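Local coordinates for 2-hydroxyisobutanoyl-CoA mutase large subunit (Aquincola tertiaricarbonis, PDB 4R3U), which catalyses, together with its small cobalamin-binding partner subunit, the interconversion of 2-hydroxyisobutanoyl-CoA and (3S)-3-hydroxybutanoyl-CoA, at residues A[173-178]-A[188-193]; A[262-267]-A[427-432]. All coordinates share one frame; numbering follows the deposited sequence.

Contact 1 of 2, residues A[173-178]-A[188-193]; sequences ISVSFT and AMYVAL. With 3KK (S-{(3R,5R,9R)-1-[(2R,3S,4R,5R)-5-(6-amino-9H-purin-9-yl)-4-hydroxy-3-(phosphonooxy)tetrahydrofuran-2-yl]-3,5,9-trihydroxy-8,8-dimethyl-3,5-dioxido-10,14-dioxo-2,4,6-trioxa-11,15-diaza-3lambda~5~,5lambda~5~-diphosphaheptadecan-17-yl} 2-hydroxy-2-methylpropanethioate), chain F.
Thr-178 OG1 is hydrogen-bonded to OD1 of Asp-128, a substrate-binding residue that is probably important for the stereospecificity of catalysis, and, weakly, to Thr-127 O, and it also lies 3.3 Å from C3P of the bound acyl-CoA 3KK. With chi1 at -54° the hydroxyl sits beside the backbone N and the methyl group swings the other way, so that Thr-178 CG2 comes within 3.4 Å of the thioester oxygen O1 of 3KK. Two residues back, Ser-176 OG packs against the pantetheine amide, 3.2 Å from C5P of 3KK, and Ser-174 OG is bonded to Arg-99 NH2, which also binds 3KK. Along residues 174-178 these small polar residues alternate with Val-175 and Phe-177, as expected for a barrel strand whose one side lines a substrate channel and whose other side receives a helix. Strand 175-178, helix 183-196 and strand 206-208 form a beta-alpha-beta unit of the TIM barrel, and Tyr-190 spans the gap between helix and strand. Its ring carbon CG is anti to the backbone N (chi1 -162°), which sends the ring off the helix and carries OH to 3.4 Å from CB of Val-175. The oxygen meets the valine in van der Waals contact, with CG2 beside it as well, and CG1 of Val-175 lies 3.9 Å from Tyr-190 CE1. Nearer the root of the ring, Phe-177 CE2 approaches Tyr-190 CD1 to 3.5 Å. The two ring planes stand at 89° and their centroids are 5.5 Å apart, an oblique meeting of aromatic groups. Met-161 and Leu-164 of helix 158-164 touch Phe-177 as well.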
loop_
_atom_site.group_PDB
_atom_site.type_symbol
_atom_site.label_atom_id
_atom_site.label_comp_id
_atom_site.label_asym_id
_atom_site.label_seq_id
_atom_site.Cartn_x
_atom_site.Cartn_y
_atom_site.Cartn_z
ATOM N N ILE A 173 -16.726 -23.984 4.983
ATOM C CA ILE A 173 -16.327 -22.731 4.316
ATOM C C ILE A 173 -17.578 -21.978 3.838
ATOM O O ILE A 173 -18.526 -22.624 3.370
ATOM C CB ILE A 173 -15.260 -22.940 3.169
ATOM C CG1 ILE A 173 -14.593 -21.599 2.743
ATOM C CG2 ILE A 173 -15.811 -23.711 1.952
ATOM C CD1 ILE A 173 -13.243 -21.712 1.927
ATOM N N SER A 174 -17.588 -20.631 3.932
ATOM C CA SER A 174 -18.723 -19.845 3.405
ATOM C C SER A 174 -18.602 -19.671 1.878
ATOM O O SER A 174 -17.491 -19.524 1.346
ATOM C CB SER A 174 -18.858 -18.492 4.095
ATOM O OG SER A 174 -17.717 -17.677 3.905
ATOM N N VAL A 175 -19.758 -19.732 1.193
ATOM C CA VAL A 175 -19.889 -19.616 -0.258
ATOM C C VAL A 175 -20.816 -18.464 -0.681
ATOM O O VAL A 175 -22.041 -18.553 -0.502
ATOM C CB VAL A 175 -20.301 -20.969 -0.925
ATOM C CG1 VAL A 175 -20.470 -20.824 -2.443
ATOM C CG2 VAL A 175 -19.308 -22.090 -0.587
ATOM N N SER A 176 -20.214 -17.444 -1.322
ATOM C CA SER A 176 -20.860 -16.264 -1.886
ATOM C C SER A 176 -21.128 -16.435 -3.403
ATOM O O SER A 176 -20.263 -16.913 -4.152
ATOM C CB SER A 176 -20.002 -15.014 -1.651
ATOM O OG SER A 176 -20.677 -13.847 -2.097
ATOM N N PHE A 177 -22.319 -16.012 -3.841
ATOM C CA PHE A 177 -22.770 -16.027 -5.238
ATOM C C PHE A 177 -23.123 -14.599 -5.670
ATOM O O PHE A 177 -24.014 -13.972 -5.079
ATOM C CB PHE A 177 -23.996 -16.938 -5.409
ATOM C CG PHE A 177 -23.783 -18.433 -5.309
ATOM C CD1 PHE A 177 -22.567 -19.011 -5.682
ATOM C CD2 PHE A 177 -24.816 -19.271 -4.892
ATOM C CE1 PHE A 177 -22.392 -20.394 -5.629
ATOM C CE2 PHE A 177 -24.647 -20.661 -4.845
ATOM C CZ PHE A 177 -23.448 -21.215 -5.231
ATOM N N THR A 178 -22.389 -14.052 -6.659
ATOM C CA THR A 178 -22.678 -12.706 -7.183
ATOM C C THR A 178 -23.792 -12.863 -8.235
ATOM O O THR A 178 -23.554 -12.760 -9.444
ATOM C CB THR A 178 -21.445 -12.076 -7.750
ATOM O OG1 THR A 178 -20.440 -12.120 -6.758
ATOM C CG2 THR A 178 -21.678 -10.664 -8.223
ATOM N N ALA A 188 -32.011 -21.784 -4.474
ATOM C CA ALA A 188 -32.759 -23.039 -4.506
ATOM C C ALA A 188 -31.804 -24.195 -4.817
ATOM O O ALA A 188 -31.908 -25.247 -4.190
ATOM C CB ALA A 188 -33.854 -22.975 -5.552
ATOM N N MET A 189 -30.850 -23.977 -5.748
ATOM C CA MET A 189 -29.837 -24.957 -6.151
ATOM C C MET A 189 -28.876 -25.244 -5.029
ATOM O O MET A 189 -28.496 -26.412 -4.841
ATOM C CB MET A 189 -29.057 -24.487 -7.380
ATOM C CG MET A 189 -29.797 -24.656 -8.676
ATOM S SD MET A 189 -28.852 -24.000 -10.066
ATOM C CE MET A 189 -30.074 -24.133 -11.372
ATOM N N TYR A 190 -28.486 -24.184 -4.277
ATOM C CA TYR A 190 -27.584 -24.313 -3.148
ATOM C C TYR A 190 -28.211 -25.179 -2.053
ATOM O O TYR A 190 -27.550 -26.096 -1.538
ATOM C CB TYR A 190 -27.170 -22.932 -2.613
ATOM C CG TYR A 190 -25.932 -22.962 -1.738
ATOM C CD1 TYR A 190 -24.658 -23.114 -2.293
ATOM C CD2 TYR A 190 -26.025 -22.792 -0.361
ATOM C CE1 TYR A 190 -23.509 -23.106 -1.492
ATOM C CE2 TYR A 190 -24.886 -22.793 0.452
ATOM C CZ TYR A 190 -23.629 -22.949 -0.116
ATOM O OH TYR A 190 -22.510 -22.933 0.693
ATOM N N VAL A 191 -29.508 -24.903 -1.736
ATOM C CA VAL A 191 -30.290 -25.627 -0.737
ATOM C C VAL A 191 -30.440 -27.086 -1.156
ATOM O O VAL A 191 -30.139 -27.975 -0.358
ATOM C CB VAL A 191 -31.639 -24.919 -0.405
ATOM C CG1 VAL A 191 -32.559 -25.804 0.451
ATOM C CG2 VAL A 191 -31.386 -23.589 0.288
ATOM N N ALA A 192 -30.845 -27.329 -2.421
ATOM C CA ALA A 192 -30.975 -28.662 -3.012
ATOM C C ALA A 192 -29.650 -29.432 -2.923
ATOM O O ALA A 192 -29.673 -30.610 -2.562
ATOM C CB ALA A 192 -31.417 -28.545 -4.463
ATOM N N LEU A 193 -28.502 -28.762 -3.191
ATOM C CA LEU A 193 -27.156 -29.356 -3.102
ATOM C C LEU A 193 -26.803 -29.765 -1.648
ATOM O O LEU A 193 -26.317 -30.871 -1.429
ATOM C CB LEU A 193 -26.082 -28.405 -3.696
ATOM C CG LEU A 193 -24.610 -28.878 -3.648
ATOM C CD1 LEU A 193 -24.372 -30.120 -4.489
ATOM C CD2 LEU A 193 -23.682 -27.804 -4.114
HETATM C C4 3KK F . -19.908 -7.868 -10.201
HETATM C C3 3KK F . -18.862 -7.852 -9.092
HETATM C C2 3KK F . -18.136 -6.509 -9.068
HETATM O O3 3KK F . -17.927 -8.879 -9.376
HETATM C C1 3KK F . -19.471 -8.117 -7.708
HETATM O O1 3KK F . -20.543 -7.624 -7.351
HETATM S S1P 3KK F . -18.483 -9.181 -6.709
HETATM C C2P 3KK F . -19.457 -9.346 -5.186
HETATM C C3P 3KK F . -18.896 -10.452 -4.328
HETATM N N4P 3KK F . -19.650 -10.479 -3.082
HETATM C C5P 3KK F . -19.147 -10.992 -1.955
HETATM O O5P 3KK F . -18.024 -11.499 -1.859
HETATM C C6P 3KK F . -20.113 -10.893 -0.771
HETATM C C7P 3KK F . -19.582 -11.598 0.469
HETATM N N8P 3KK F . -20.494 -11.389 1.600
HETATM C C9P 3KK F . -20.345 -12.071 2.746
HETATM O O9P 3KK F . -19.465 -12.918 2.904
HETATM C CAP 3KK F . -21.424 -11.817 3.839
HETATM O OAP 3KK F . -22.737 -11.624 3.269
HETATM C CBP 3KK F . -21.051 -10.793 4.964
HETATM C CDP 3KK F . -22.109 -10.833 6.077
HETATM C CEP 3KK F . -20.989 -9.360 4.427
HETATM C CCP 3KK F . -19.704 -11.155 5.626
HETATM O O6A 3KK F . -19.749 -12.533 6.037
HETATM P P2A 3KK F . -18.482 -13.415 6.385
HETATM O O4A 3KK F . -17.424 -13.181 5.390
HETATM O O5A 3KK F . -18.959 -14.802 6.605
HETATM O O3A 3KK F . -18.012 -12.719 7.775
HETATM P P1A 3KK F . -18.804 -12.725 9.214
HETATM O O1A 3KK F . -20.244 -13.071 9.073
HETATM O O2A 3KK F . -18.451 -11.473 9.904
HETATM O O5B 3KK F . -17.959 -13.937 9.898
HETATM C C5B 3KK F . -18.351 -15.326 9.828
HETATM C C4B 3KK F . -18.630 -15.868 11.242
HETATM O O4B 3KK F . -17.576 -15.503 12.184
HETATM C C3B 3KK F . -19.931 -15.300 11.802
HETATM O O3B 3KK F . -20.583 -16.343 12.566
HETATM P P3B 3KK F . -21.956 -17.057 12.104
HETATM O O8A 3KK F . -22.902 -15.919 12.043
HETATM O O7A 3KK F . -21.592 -17.676 10.813
HETATM O O9A 3KK F . -22.184 -18.019 13.210
HETATM C C2B 3KK F . -19.463 -14.176 12.709
HETATM O O2B 3KK F . -20.404 -13.903 13.754
HETATM C C1B 3KK F . -18.161 -14.729 13.253
HETATM N N9A 3KK F . -17.203 -13.652 13.644
HETATM C C8A 3KK F . -16.608 -12.742 12.875
HETATM N N7A 3KK F . -15.841 -11.980 13.650
HETATM C C5A 3KK F . -15.937 -12.428 14.907
HETATM C C4A 3KK F . -16.784 -13.478 14.897
HETATM N N3A 3KK F . -17.086 -14.154 16.036
HETATM C C2A 3KK F . -16.500 -13.778 17.266
HETATM N N1A 3KK F . -15.610 -12.669 17.226
HETATM C C6A 3KK F . -15.370 -12.025 16.065
HETATM N N6A 3KK F . -14.542 -10.981 16.016
#

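Contact 2 of 2, residues A[262-267]-A[427-432]; sequences SSPLQE and TEYEKK
An unusual chi1 of -97° in Tyr-429 turns its ring from helix 420-442 to the first turn of helix 264-283, where its hydroxyl-bearing end reaches Pro-264 and Leu-265. Leu-265 answers with CG opposite its backbone N (chi1 -179°), a setting that extends the isobutyl group toward Lys-432. The phenol ring presents its edge to the helix start: the carbonyl carbon of Pro-264 and the amide of Leu-265 lie near the ring plane, with Leu-265 N 3.6 Å from Tyr-429 CE1. At the end of the ring, Tyr-429 OH crosses over the pyrrolidine of Pro-264, 3.3 Å from CB. A water joins the two segments, accepting from Leu-265 N at 2.9 Å and donating to Tyr-429 OH at 3.0 Å. It thereby serves an amide of the first helical turn, where NH groups generally lack a backbone acceptor one turn earlier. The same hydroxyl is also hydrogen-bonded to Glu-308 OE2 of helix 306-327, so its position is fixed by two polar partners, and Phe-55 stacks on the ring. Both methyl groups of Leu-265 press on the same side of Lys-432 CB, CD1 at 3.6 Å. The lysine chain then bends away, and its NZ forms a salt bridge with Glu-435. Behind this interface the turn is fastened from within. Gln-266 N gives a fairly straight bond of 3.0 Å to Ser-263 OG, and Ser-263 N returns one of 2.9 Å to Gln-266 OE1, approaching from above the plane of the side-chain carbonyl. Ser-263 O takes two donors, Ser-262 OG and Glu-267 N. Such reciprocal bonding between the N-cap serine and Gln-266 is a capping box, here at the start of a barrel helix against which helix 420-442 packs.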
loop_
_atom_site.group_PDB
_atom_site.type_symbol
_atom_site.label_atom_id
_atom_site.label_comp_id
_atom_site.label_asym_id
_atom_site.label_seq_id
_atom_site.Cartn_x
_atom_site.Cartn_y
_atom_site.Cartn_z
ATOM N N SER A 262 -20.816 7.026 -9.155
ATOM C CA SER A 262 -21.343 7.821 -8.032
ATOM C C SER A 262 -20.253 8.356 -7.120
ATOM O O SER A 262 -19.094 7.935 -7.159
ATOM C CB SER A 262 -22.348 7.012 -7.209
ATOM O OG SER A 262 -21.756 6.368 -6.084
ATOM N N SER A 263 -20.655 9.267 -6.264
ATOM C CA SER A 263 -19.801 9.805 -5.234
ATOM C C SER A 263 -19.933 8.841 -4.037
ATOM O O SER A 263 -20.946 8.125 -3.945
ATOM C CB SER A 263 -20.311 11.190 -4.823
ATOM O OG SER A 263 -21.615 11.048 -4.292
ATOM N N PRO A 264 -18.980 8.851 -3.070
ATOM C CA PRO A 264 -19.164 8.050 -1.849
ATOM C C PRO A 264 -20.474 8.375 -1.079
ATOM O O PRO A 264 -21.048 7.491 -0.462
ATOM C CB PRO A 264 -17.917 8.403 -1.033
ATOM C CG PRO A 264 -16.902 8.777 -2.058
ATOM C CD PRO A 264 -17.694 9.572 -3.030
ATOM N N LEU A 265 -20.960 9.622 -1.149
ATOM C CA LEU A 265 -22.211 10.041 -0.515
ATOM C C LEU A 265 -23.419 9.415 -1.209
ATOM O O LEU A 265 -24.339 8.970 -0.530
ATOM C CB LEU A 265 -22.353 11.579 -0.476
ATOM C CG LEU A 265 -23.642 12.135 0.194
ATOM C CD1 LEU A 265 -23.767 11.676 1.658
ATOM C CD2 LEU A 265 -23.712 13.634 0.073
ATOM N N GLN A 266 -23.420 9.381 -2.550
ATOM C CA GLN A 266 -24.495 8.751 -3.328
ATOM C C GLN A 266 -24.479 7.244 -3.071
ATOM O O GLN A 266 -25.527 6.646 -2.836
ATOM C CB GLN A 266 -24.363 9.065 -4.820
ATOM C CG GLN A 266 -24.710 10.508 -5.177
ATOM C CD GLN A 266 -24.047 10.978 -6.451
ATOM O OE1 GLN A 266 -23.277 10.269 -7.094
ATOM N NE2 GLN A 266 -24.269 12.214 -6.808
ATOM N N GLU A 267 -23.288 6.660 -3.000
ATOM C CA GLU A 267 -23.116 5.250 -2.710
ATOM C C GLU A 267 -23.781 4.888 -1.375
ATOM O O GLU A 267 -24.713 4.069 -1.352
ATOM C CB GLU A 267 -21.626 4.886 -2.684
ATOM C CG GLU A 267 -21.439 3.452 -2.233
ATOM C CD GLU A 267 -20.042 2.995 -1.910
ATOM O OE1 GLU A 267 -19.125 3.842 -1.893
ATOM O OE2 GLU A 267 -19.873 1.783 -1.645
ATOM N N THR A 427 -19.084 12.387 10.844
ATOM C CA THR A 427 -20.271 13.166 11.219
ATOM C C THR A 427 -20.915 13.925 10.036
ATOM O O THR A 427 -22.146 14.017 9.969
ATOM C CB THR A 427 -19.994 13.970 12.499
ATOM O OG1 THR A 427 -19.656 13.047 13.555
ATOM C CG2 THR A 427 -21.167 14.837 12.903
ATOM N N GLU A 428 -20.076 14.456 9.125
ATOM C CA GLU A 428 -20.483 15.175 7.915
ATOM C C GLU A 428 -21.214 14.206 6.988
ATOM O O GLU A 428 -22.324 14.513 6.545
ATOM C CB GLU A 428 -19.278 15.832 7.216
ATOM C CG GLU A 428 -19.185 17.327 7.460
ATOM C CD GLU A 428 -20.325 18.143 6.859
ATOM O OE1 GLU A 428 -21.237 18.537 7.624
ATOM O OE2 GLU A 428 -20.314 18.377 5.626
ATOM N N TYR A 429 -20.642 13.000 6.773
ATOM C CA TYR A 429 -21.283 11.951 5.983
ATOM C C TYR A 429 -22.673 11.571 6.528
ATOM O O TYR A 429 -23.631 11.571 5.757
ATOM C CB TYR A 429 -20.370 10.714 5.824
ATOM C CG TYR A 429 -19.633 10.753 4.512
ATOM C CD1 TYR A 429 -20.201 10.211 3.353
ATOM C CD2 TYR A 429 -18.440 11.464 4.384
ATOM C CE1 TYR A 429 -19.570 10.333 2.116
ATOM C CE2 TYR A 429 -17.796 11.577 3.158
ATOM C CZ TYR A 429 -18.360 11.006 2.030
ATOM O OH TYR A 429 -17.747 11.173 0.816
ATOM N N GLU A 430 -22.785 11.334 7.856
ATOM C CA GLU A 430 -24.019 10.992 8.573
ATOM C C GLU A 430 -25.159 11.982 8.253
ATOM O O GLU A 430 -26.201 11.582 7.739
ATOM C CB GLU A 430 -23.740 10.948 10.082
ATOM C CG GLU A 430 -24.930 10.455 10.884
ATOM C CD GLU A 430 -24.941 10.798 12.356
ATOM O OE1 GLU A 430 -25.906 10.396 13.044
ATOM O OE2 GLU A 430 -24.027 11.522 12.811
ATOM N N LYS A 431 -24.919 13.277 8.516
ATOM C CA LYS A 431 -25.856 14.363 8.272
ATOM C C LYS A 431 -26.247 14.456 6.789
ATOM O O LYS A 431 -27.439 14.535 6.483
ATOM C CB LYS A 431 -25.305 15.691 8.814
ATOM C CG LYS A 431 -25.192 15.702 10.340
ATOM C CD LYS A 431 -24.389 16.884 10.873
ATOM C CE LYS A 431 -24.322 16.918 12.387
ATOM N NZ LYS A 431 -23.359 17.942 12.892
ATOM N N LYS A 432 -25.255 14.397 5.878
ATOM C CA LYS A 432 -25.483 14.466 4.425
ATOM C C LYS A 432 -26.257 13.268 3.927
ATOM O O LYS A 432 -27.120 13.433 3.062
ATOM C CB LYS A 432 -24.180 14.681 3.641
ATOM C CG LYS A 432 -23.530 16.060 3.810
ATOM C CD LYS A 432 -24.202 17.174 3.017
ATOM C CE LYS A 432 -23.850 18.525 3.602
ATOM N NZ LYS A 432 -24.780 19.597 3.146
HETATM O O HOH W 1 -19.380 11.986 -1.601
#

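Overall arrangement
Contact 1 comes first along the chain and closes before contact 2 opens. Their centres lie about 33 Å apart on opposite sides of the chain's centre, and about 14 Å separates their nearest atoms. Both belong to the TIM barrel and its surroundings: residues 173-178 and 188-193 pair a strand with the helix that follows it, whereas 262-267 starts the helix running between strands 252-253 and 298-302. Contact 2 then links this helix to 427-432 of helix 420-442, distant in sequence. Contact 1 backs a strand whose other side lines the acyl-CoA channel, while contact 2 joins helices on the outside of the barrel, away from the substrate and cobalamin sites.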